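Local coordinates for DegV family protein (Thermus thermophilus, PDB 2DT8) that binds a fatty acid, palmitate in this structure, and also carries a zinc ion; its wider physiological role is not firmly established, at residues Leu86-Ser89 and Gly94-Gln97; Gly123-Arg128 and Arg151-Arg156; Lys213-Trp218 and Lys223-Tyr228. All coordinates share one frame; numbering follows the deposited sequence.

Contact 1: Leu86-Ser89 and Gly94-Gln97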
loop_
_atom_site.group_PDB
_atom_site.type_symbol
_atom_site.label_atom_id
_atom_site.label_comp_id
_atom_site.label_asym_id
_atom_site.label_seq_id
_atom_site.Cartn_x
_atom_site.Cartn_y
_atom_site.Cartn_z
ATOM N N LEU A 86 -8.061 9.186 -0.258
ATOM C CA LEU A 86 -6.759 8.694 -0.728
ATOM C C LEU A 86 -6.832 7.201 -1.055
ATOM O O LEU A 86 -7.285 6.386 -0.262
ATOM C CB LEU A 86 -5.687 8.930 0.339
ATOM C CG LEU A 86 -5.022 10.308 0.294
ATOM C CD1 LEU A 86 -6.063 11.398 0.390
ATOM C CD2 LEU A 86 -4.010 10.426 1.420
ATOM N N HIS A 87 -6.339 6.905 -2.272
ATOM C CA HIS A 87 -6.374 5.517 -2.690
ATOM C C HIS A 87 -5.238 4.786 -3.481
ATOM O O HIS A 87 -4.359 5.421 -4.050
ATOM C CB HIS A 87 -7.630 5.408 -3.579
ATOM C CG HIS A 87 -8.834 5.739 -2.737
ATOM N ND1 HIS A 87 -9.340 4.900 -1.798
ATOM C CD2 HIS A 87 -9.611 6.903 -2.756
ATOM C CE1 HIS A 87 -10.394 5.547 -1.264
ATOM N NE2 HIS A 87 -10.581 6.746 -1.819
ATOM N N ILE A 88 -5.343 3.445 -3.476
ATOM C CA ILE A 88 -4.304 2.688 -4.147
ATOM C C ILE A 88 -4.271 3.174 -5.591
ATOM O O ILE A 88 -5.267 3.629 -6.164
ATOM C CB ILE A 88 -4.798 1.233 -4.048
ATOM C CG1 ILE A 88 -3.910 0.341 -4.917
ATOM C CG2 ILE A 88 -6.279 1.096 -4.485
ATOM C CD1 ILE A 88 -4.149 -1.160 -4.657
ATOM N N SER A 89 -3.093 3.015 -6.173
ATOM C CA SER A 89 -2.814 3.358 -7.558
ATOM C C SER A 89 -3.916 2.998 -8.552
ATOM O O SER A 89 -4.405 1.862 -8.584
ATOM C CB SER A 89 -1.528 2.665 -7.998
ATOM O OG SER A 89 -1.294 2.868 -9.379
ATOM N N GLY A 94 -9.432 -0.441 -9.839
ATOM C CA GLY A 94 -10.488 0.464 -10.261
ATOM C C GLY A 94 -11.049 1.262 -9.094
ATOM O O GLY A 94 -12.023 1.989 -9.254
ATOM N N THR A 95 -10.436 1.140 -7.919
ATOM C CA THR A 95 -10.903 1.857 -6.739
ATOM C C THR A 95 -11.017 3.371 -6.950
ATOM O O THR A 95 -12.049 3.962 -6.628
ATOM C CB THR A 95 -9.983 1.554 -5.531
ATOM O OG1 THR A 95 -10.030 0.147 -5.253
ATOM C CG2 THR A 95 -10.433 2.320 -4.286
ATOM N N VAL A 96 -9.965 3.994 -7.482
ATOM C CA VAL A 96 -9.996 5.440 -7.727
ATOM C C VAL A 96 -11.190 5.803 -8.612
ATOM O O VAL A 96 -11.898 6.778 -8.348
ATOM C CB VAL A 96 -8.693 5.927 -8.389
ATOM C CG1 VAL A 96 -8.909 7.311 -9.031
ATOM C CG2 VAL A 96 -7.593 6.017 -7.330
ATOM N N GLN A 97 -11.381 5.114 -9.711
ATOM C CA GLN A 97 -12.527 5.327 -10.586
ATOM C C GLN A 97 -13.844 5.259 -9.806
ATOM O O GLN A 97 -14.755 6.048 -10.056
ATOM C CB GLN A 97 -12.510 4.291 -11.708
ATOM C CG GLN A 97 -13.766 4.243 -12.551
ATOM C CD GLN A 97 -13.581 3.380 -13.788
ATOM O OE1 GLN A 97 -14.551 2.925 -14.387
ATOM N NE2 GLN A 97 -12.326 3.164 -14.181
HETATM O O HOH W 1 -7.469 2.696 -7.638
#

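Contact 2: Gly123-Arg128 and Arg151-Arg156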
loop_
_atom_site.group_PDB
_atom_site.type_symbol
_atom_site.label_atom_id
_atom_site.label_comp_id
_atom_site.label_asym_id
_atom_site.label_seq_id
_atom_site.Cartn_x
_atom_site.Cartn_y
_atom_site.Cartn_z
ATOM N N GLY A 123 -1.176 4.093 3.088
ATOM C CA GLY A 123 -1.379 4.381 4.495
ATOM C C GLY A 123 -0.503 5.485 5.056
ATOM O O GLY A 123 -0.992 6.318 5.834
HETATM N N MSE A 124 0.774 5.511 4.675
HETATM C CA MSE A 124 1.677 6.540 5.198
HETATM C C MSE A 124 1.253 7.923 4.724
HETATM O O MSE A 124 1.436 8.907 5.442
HETATM C CB MSE A 124 3.128 6.280 4.786
HETATM C CG MSE A 124 3.408 6.503 3.319
HETATM SE SE MSE A 124 5.177 5.877 2.872
HETATM C CE MSE A 124 5.306 6.711 1.143
HETATM N N MSE A 125 0.687 8.005 3.520
HETATM C CA MSE A 125 0.231 9.297 3.015
HETATM C C MSE A 125 -1.038 9.720 3.758
HETATM O O MSE A 125 -1.248 10.902 4.030
HETATM C CB MSE A 125 -0.004 9.230 1.508
HETATM C CG MSE A 125 1.269 8.925 0.756
HETATM SE SE MSE A 125 1.095 9.207 -1.124
HETATM C CE MSE A 125 2.607 8.208 -1.734
ATOM N N VAL A 126 -1.892 8.756 4.092
ATOM C CA VAL A 126 -3.095 9.057 4.860
ATOM C C VAL A 126 -2.664 9.616 6.219
ATOM O O VAL A 126 -3.197 10.619 6.682
ATOM C CB VAL A 126 -3.951 7.781 5.069
ATOM C CG1 VAL A 126 -5.052 8.033 6.078
ATOM C CG2 VAL A 126 -4.538 7.348 3.756
ATOM N N LEU A 127 -1.686 8.969 6.844
ATOM C CA LEU A 127 -1.198 9.427 8.136
ATOM C C LEU A 127 -0.557 10.814 8.043
ATOM O O LEU A 127 -0.742 11.641 8.934
ATOM C CB LEU A 127 -0.198 8.420 8.707
ATOM C CG LEU A 127 -0.790 7.049 9.062
ATOM C CD1 LEU A 127 0.340 6.128 9.500
ATOM C CD2 LEU A 127 -1.844 7.166 10.162
ATOM N N ARG A 128 0.177 11.082 6.966
ATOM C CA ARG A 128 0.817 12.391 6.814
ATOM C C ARG A 128 -0.253 13.467 6.631
ATOM O O ARG A 128 -0.158 14.549 7.212
ATOM C CB ARG A 128 1.764 12.381 5.618
ATOM C CG ARG A 128 2.444 13.717 5.325
ATOM C CD ARG A 128 3.225 14.248 6.511
ATOM N NE ARG A 128 4.050 15.388 6.098
ATOM C CZ ARG A 128 4.573 16.279 6.935
ATOM N NH1 ARG A 128 4.360 16.173 8.238
ATOM N NH2 ARG A 128 5.308 17.280 6.468
ATOM N N ARG A 151 5.621 12.142 -5.799
ATOM C CA ARG A 151 6.793 12.276 -6.659
ATOM C C ARG A 151 8.108 11.795 -6.049
ATOM O O ARG A 151 8.998 11.322 -6.766
ATOM C CB ARG A 151 6.969 13.742 -7.065
ATOM C CG ARG A 151 5.837 14.295 -7.923
ATOM C CD ARG A 151 6.045 15.779 -8.235
ATOM N NE ARG A 151 7.338 16.031 -8.867
ATOM C CZ ARG A 151 7.566 17.006 -9.747
ATOM N NH1 ARG A 151 6.570 17.782 -10.161
ATOM N NH2 ARG A 151 8.792 17.200 -10.212
ATOM N N ASP A 152 8.142 11.937 -4.690
ATOM C CA ASP A 152 9.346 11.589 -3.962
ATOM C C ASP A 152 9.128 10.653 -2.775
ATOM O O ASP A 152 8.844 11.088 -1.660
ATOM C CB ASP A 152 10.025 12.892 -3.501
ATOM C CG ASP A 152 11.300 12.657 -2.695
ATOM O OD1 ASP A 152 12.029 11.689 -2.989
ATOM O OD2 ASP A 152 11.588 13.461 -1.775
ATOM N N HIS A 153 9.214 9.356 -3.037
ATOM C CA HIS A 153 9.117 8.369 -1.972
ATOM C C HIS A 153 9.917 7.149 -2.395
ATOM O O HIS A 153 10.446 7.075 -3.514
ATOM C CB HIS A 153 7.660 8.018 -1.595
ATOM C CG HIS A 153 6.891 7.280 -2.646
ATOM N ND1 HIS A 153 6.003 7.909 -3.493
ATOM C CD2 HIS A 153 6.806 5.958 -2.926
ATOM C CE1 HIS A 153 5.399 7.004 -4.243
ATOM N NE2 HIS A 153 5.868 5.812 -3.918
ATOM N N PHE A 154 10.047 6.210 -1.471
ATOM C CA PHE A 154 10.833 5.023 -1.713
ATOM C C PHE A 154 10.035 3.761 -1.458
ATOM O O PHE A 154 9.214 3.724 -0.550
ATOM C CB PHE A 154 12.031 5.031 -0.762
ATOM C CG PHE A 154 12.918 3.838 -0.892
ATOM C CD1 PHE A 154 13.910 3.812 -1.860
ATOM C CD2 PHE A 154 12.753 2.732 -0.058
ATOM C CE1 PHE A 154 14.740 2.699 -1.999
ATOM C CE2 PHE A 154 13.578 1.617 -0.195
ATOM C CZ PHE A 154 14.568 1.605 -1.164
ATOM N N VAL A 155 10.273 2.747 -2.281
ATOM C CA VAL A 155 9.655 1.448 -2.070
ATOM C C VAL A 155 10.445 0.327 -2.726
ATOM O O VAL A 155 10.886 0.436 -3.870
ATOM C CB VAL A 155 8.166 1.374 -2.554
ATOM C CG1 VAL A 155 8.030 1.846 -3.999
ATOM C CG2 VAL A 155 7.651 -0.073 -2.410
ATOM N N ARG A 156 10.669 -0.735 -1.956
ATOM C CA ARG A 156 11.325 -1.931 -2.454
ATOM C C ARG A 156 10.653 -3.110 -1.786
ATOM O O ARG A 156 10.297 -3.048 -0.609
ATOM C CB ARG A 156 12.814 -1.971 -2.091
ATOM C CG ARG A 156 13.705 -1.068 -2.923
ATOM C CD ARG A 156 13.740 -1.482 -4.387
ATOM N NE ARG A 156 14.708 -0.685 -5.148
ATOM C CZ ARG A 156 14.505 0.566 -5.551
ATOM N NH1 ARG A 156 13.367 1.189 -5.276
ATOM N NH2 ARG A 156 15.447 1.208 -6.238
#

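Contact 3: Lys213-Trp218 and Lys223-Tyr228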
loop_
_atom_site.group_PDB
_atom_site.type_symbol
_atom_site.label_atom_id
_atom_site.label_comp_id
_atom_site.label_asym_id
_atom_site.label_seq_id
_atom_site.Cartn_x
_atom_site.Cartn_y
_atom_site.Cartn_z
ATOM N N LYS A 213 21.064 -0.927 -0.267
ATOM C CA LYS A 213 21.894 -0.126 -1.157
ATOM C C LYS A 213 21.011 0.929 -1.831
ATOM O O LYS A 213 21.371 2.107 -1.891
ATOM C CB LYS A 213 22.547 -1.016 -2.222
ATOM C CG LYS A 213 23.314 -0.239 -3.288
ATOM C CD LYS A 213 23.909 -1.173 -4.344
ATOM C CE LYS A 213 24.565 -0.390 -5.476
ATOM N NZ LYS A 213 25.163 -1.296 -6.506
ATOM N N ALA A 214 19.861 0.500 -2.342
ATOM C CA ALA A 214 18.929 1.410 -3.005
ATOM C C ALA A 214 18.417 2.452 -2.016
ATOM O O ALA A 214 18.289 3.635 -2.350
ATOM C CB ALA A 214 17.757 0.628 -3.590
ATOM N N PHE A 215 18.117 2.010 -0.799
ATOM C CA PHE A 215 17.616 2.905 0.233
ATOM C C PHE A 215 18.619 3.985 0.608
ATOM O O PHE A 215 18.256 5.157 0.738
ATOM C CB PHE A 215 17.241 2.115 1.485
ATOM C CG PHE A 215 16.689 2.965 2.593
ATOM C CD1 PHE A 215 15.524 3.708 2.405
ATOM C CD2 PHE A 215 17.326 3.020 3.828
ATOM C CE1 PHE A 215 15.001 4.489 3.434
ATOM C CE2 PHE A 215 16.807 3.799 4.864
ATOM C CZ PHE A 215 15.646 4.531 4.667
ATOM N N ARG A 216 19.873 3.596 0.801
ATOM C CA ARG A 216 20.897 4.571 1.152
ATOM C C ARG A 216 21.042 5.615 0.042
ATOM O O ARG A 216 21.172 6.808 0.324
ATOM C CB ARG A 216 22.238 3.875 1.398
ATOM C CG ARG A 216 22.334 3.165 2.740
ATOM C CD ARG A 216 23.710 2.521 2.896
ATOM N NE ARG A 216 23.875 1.811 4.163
ATOM C CZ ARG A 216 24.112 2.401 5.332
ATOM N NH1 ARG A 216 24.212 3.720 5.408
ATOM N NH2 ARG A 216 24.251 1.664 6.428
ATOM N N ALA A 217 21.019 5.165 -1.210
ATOM C CA ALA A 217 21.129 6.074 -2.350
ATOM C C ALA A 217 19.964 7.064 -2.338
ATOM O O ALA A 217 20.160 8.269 -2.517
ATOM C CB ALA A 217 21.135 5.290 -3.652
ATOM N N TRP A 218 18.752 6.557 -2.124
ATOM C CA TRP A 218 17.565 7.413 -2.072
ATOM C C TRP A 218 17.581 8.349 -0.858
ATOM O O TRP A 218 17.150 9.506 -0.945
ATOM C CB TRP A 218 16.292 6.552 -2.006
ATOM C CG TRP A 218 15.046 7.342 -1.751
ATOM C CD1 TRP A 218 14.260 7.963 -2.681
ATOM C CD2 TRP A 218 14.482 7.659 -0.474
ATOM N NE1 TRP A 218 13.246 8.645 -2.061
ATOM C CE2 TRP A 218 13.350 8.472 -0.705
ATOM C CE3 TRP A 218 14.813 7.323 0.847
ATOM C CZ2 TRP A 218 12.564 8.978 0.330
ATOM C CZ3 TRP A 218 14.030 7.823 1.881
ATOM C CH2 TRP A 218 12.911 8.638 1.615
ATOM N N LYS A 223 17.016 14.503 6.436
ATOM C CA LYS A 223 17.265 14.557 7.878
ATOM C C LYS A 223 16.296 13.785 8.766
ATOM O O LYS A 223 16.523 13.652 9.971
ATOM C CB LYS A 223 17.276 16.002 8.351
ATOM C CG LYS A 223 18.462 16.789 7.888
ATOM C CD LYS A 223 18.314 18.220 8.333
ATOM C CE LYS A 223 19.665 18.790 8.676
ATOM N NZ LYS A 223 19.531 20.219 9.064
ATOM N N ARG A 224 15.055 13.551 8.139
ATOM C CA ARG A 224 14.001 12.848 8.860
ATOM C C ARG A 224 13.340 11.886 7.896
ATOM O O ARG A 224 12.728 12.306 6.909
ATOM C CB ARG A 224 12.952 13.823 9.381
ATOM C CG ARG A 224 13.470 14.890 10.330
ATOM C CD ARG A 224 12.326 15.805 10.751
ATOM N NE ARG A 224 11.283 15.071 11.464
ATOM C CZ ARG A 224 10.088 15.566 11.773
ATOM N NH1 ARG A 224 9.767 16.810 11.430
ATOM N NH2 ARG A 224 9.214 14.820 12.433
ATOM N N ILE A 225 13.452 10.596 8.185
ATOM C CA ILE A 225 12.858 9.586 7.325
ATOM C C ILE A 225 11.889 8.730 8.124
ATOM O O ILE A 225 12.171 8.367 9.268
ATOM C CB ILE A 225 13.941 8.658 6.733
ATOM C CG1 ILE A 225 14.927 9.478 5.895
ATOM C CG2 ILE A 225 13.279 7.550 5.911
ATOM C CD1 ILE A 225 16.185 8.731 5.492
ATOM N N ARG A 226 10.740 8.433 7.528
ATOM C CA ARG A 226 9.734 7.570 8.139
ATOM C C ARG A 226 9.603 6.363 7.220
ATOM O O ARG A 226 9.420 6.509 6.008
ATOM C CB ARG A 226 8.392 8.294 8.266
ATOM C CG ARG A 226 8.403 9.419 9.300
ATOM C CD ARG A 226 7.129 10.244 9.258
ATOM N NE ARG A 226 7.069 11.186 10.379
ATOM C CZ ARG A 226 6.156 12.143 10.506
ATOM N NH1 ARG A 226 5.219 12.307 9.579
ATOM N NH2 ARG A 226 6.177 12.938 11.571
ATOM N N ALA A 227 9.723 5.172 7.801
ATOM C CA ALA A 227 9.653 3.932 7.043
ATOM C C ALA A 227 8.482 3.050 7.481
ATOM O O ALA A 227 8.090 3.023 8.640
ATOM C CB ALA A 227 10.959 3.177 7.178
ATOM N N TYR A 228 7.984 2.301 6.480
ATOM C CA TYR A 228 6.841 1.461 6.774
ATOM C C TYR A 228 7.122 0.040 6.198
ATOM O O TYR A 228 7.239 -0.151 4.994
ATOM C CB TYR A 228 5.584 2.096 6.126
ATOM C CG TYR A 228 5.386 3.445 6.719
ATOM C CD1 TYR A 228 6.116 4.528 6.239
ATOM C CD2 TYR A 228 4.493 3.628 7.775
ATOM C CE1 TYR A 228 5.953 5.784 6.804
ATOM C CE2 TYR A 228 4.337 4.883 8.347
ATOM C CZ TYR A 228 5.068 5.955 7.870
ATOM O OH TYR A 228 4.925 7.205 8.440
#

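Contact 1: Leu86-Ser89 and Gly94-Gln97
His-87 and Ile-88 pack against Thr-95 and Val-96 through methyl groups. The methyl CG2 of Thr-95 lies 3.7 Å from ND1 of His-87 and a little farther from CG, approaching the imidazole obliquely while the two side chains cross at roughly a right angle. With CG anti to its carbonyl carbon (chi1 -62°), His-87 sets its ring beside Thr-95 and gives only its CB to Val-96, whose CG2 comes within 3.8 Å of that carbon. Ile-88 uses its branch methyl: CG2 rests 3.9 Å from CB of Thr-95. The side chain of Ile-88 also touches the bound palmitic acid, about 4 Å away at the nearest.

The segments join the C-terminal end of strand 82-87 to the first turn of helix 95-103, within the beta-alpha-beta unit completed by strand 110-114. Gly-94 is the N-cap residue of the helix and also touches the palmitic acid.

Polar contact between the segments runs through one water. It lies 2.8 Å from Ile-88 O, to which it can donate, although other acceptors compete for its protons. It accepts from Val-96 N, also at 2.8 Å, thereby serving an amide in the first helical turn. CG2 of Val-96 lies 3.5 Å from that same Ile-88 O. The imidazole is gripped from outside the segments, ND1 by Asp-8 OD2 and NE2 by Ser-85 OG, which together fix the ring's rotation; Thr-95 OG1 pairs with Ser-93 OG.

Contact 2: Gly123-Arg128 and Arg151-Arg156
Across this contact the backbones stand well apart, Met-125 and His-153 having their CA atoms 10.2 Å from each other, so a turn of helix 120-135 reaches the segment that carries strand 154-158 through long side chains alone. Met-124 and Met-125, both present as selenomethionine, extend fully beyond CG and end on His-153. CE of Met-124 meets CB of His-153 at 3.8 Å and lies slightly farther from CG. CE of Met-125 arrives farther out on the imidazole, 3.8 Å from ND1 of His-153 and 3.9 Å from its CE1. Each methyl approaches the ring obliquely, and each chain crosses the histidine at about a right angle.

The two methionines start differently: CG of Met-124 sits between the backbone N and the carbonyl carbon (chi1 71°), whereas that of Met-125 is anti to the carbonyl carbon (chi1 -63°). These settings, with the extended chains, carry both methyl groups to one histidine from successive positions on the helix. The contact thereby ties helix 120-135 to strand 154-158, an edge strand of the mixed four-stranded sheet. A glycerol, probably from the crystallisation liquor, lies about 3 Å from the side chain of His-153.

Elsewhere, Met-125 also packs on Leu-146 and Leu-149 of helix 139-151, and Met-124 on Tyr-276 and Tyr-278 of strand 273-279. ND1 of His-153 is hydrogen-bonded to Leu-149 O, at the end of the helix that precedes it. That bond implies a proton on ND1 and fixes the rotation of the imidazole, while the contact with helix 120-135 is made by nonpolar methyl groups, with no hydrogen bond between the segments.

Contact 3: Lys213-Trp218 and Lys223-Tyr228
Ile-225 presents its CG2 methyl to the rims of two aromatic rings, those of Phe-215 and Trp-218. CZ of Phe-215 lies 4.0 Å from CG2 of Ile-225. CZ3 of Trp-218 is 4.1 Å from CG2 of Ile-225, and in both cases the methyl sits at the ring edge, near the ring plane. The phenyl group meets the isoleucine from the opposite direction, whereas the indole and the isoleucine slide past each other. Both aromatic side chains place CG anti to the backbone N (chi1 -179° for Phe-215, 172° for Trp-218), which projects the rings from the same flank of the helix toward the strand.

Here the last turns of helix 204-219 pack on the beginning of strand 225-231, an inner strand of the mixed four-stranded sheet, after a short connection between the two elements.

The aromatic cluster extends beyond the pair of segments. Phe-154 meets both rings, edge-to-face with Phe-215 and with planes about 45° apart for Trp-218, and Phe-275 meets Phe-215 edge-to-face. Separately, Arg-222 makes a cation-pi contact with Trp-218 while its NE is hydrogen-bonded to Trp-218 O.

In the fold
Contact 1 belongs to the six-stranded sheet region, while contacts 2 and 3 both reach the four-stranded sheet. Contacts 1 and 2 have centres 15 Å apart yet touch, CD2 of Leu-86 packing 3.8 Å from Met-125 O on helix 120-135. Contacts 2 and 3 are closer, with centres 11 Å apart, and CB of Met-124 lies 3.5 Å from CE1 of Tyr-228. Contacts 1 and 3 stay separate, about 12 Å at their nearest atoms. Palmitic acid touches contact 1 and, through Val-155, the strand of contact 2, whereas the side chain of Phe-215 in contact 3 remains about 12 Å from it. All three lie away from the zinc site of Glu-67 and Glu-105.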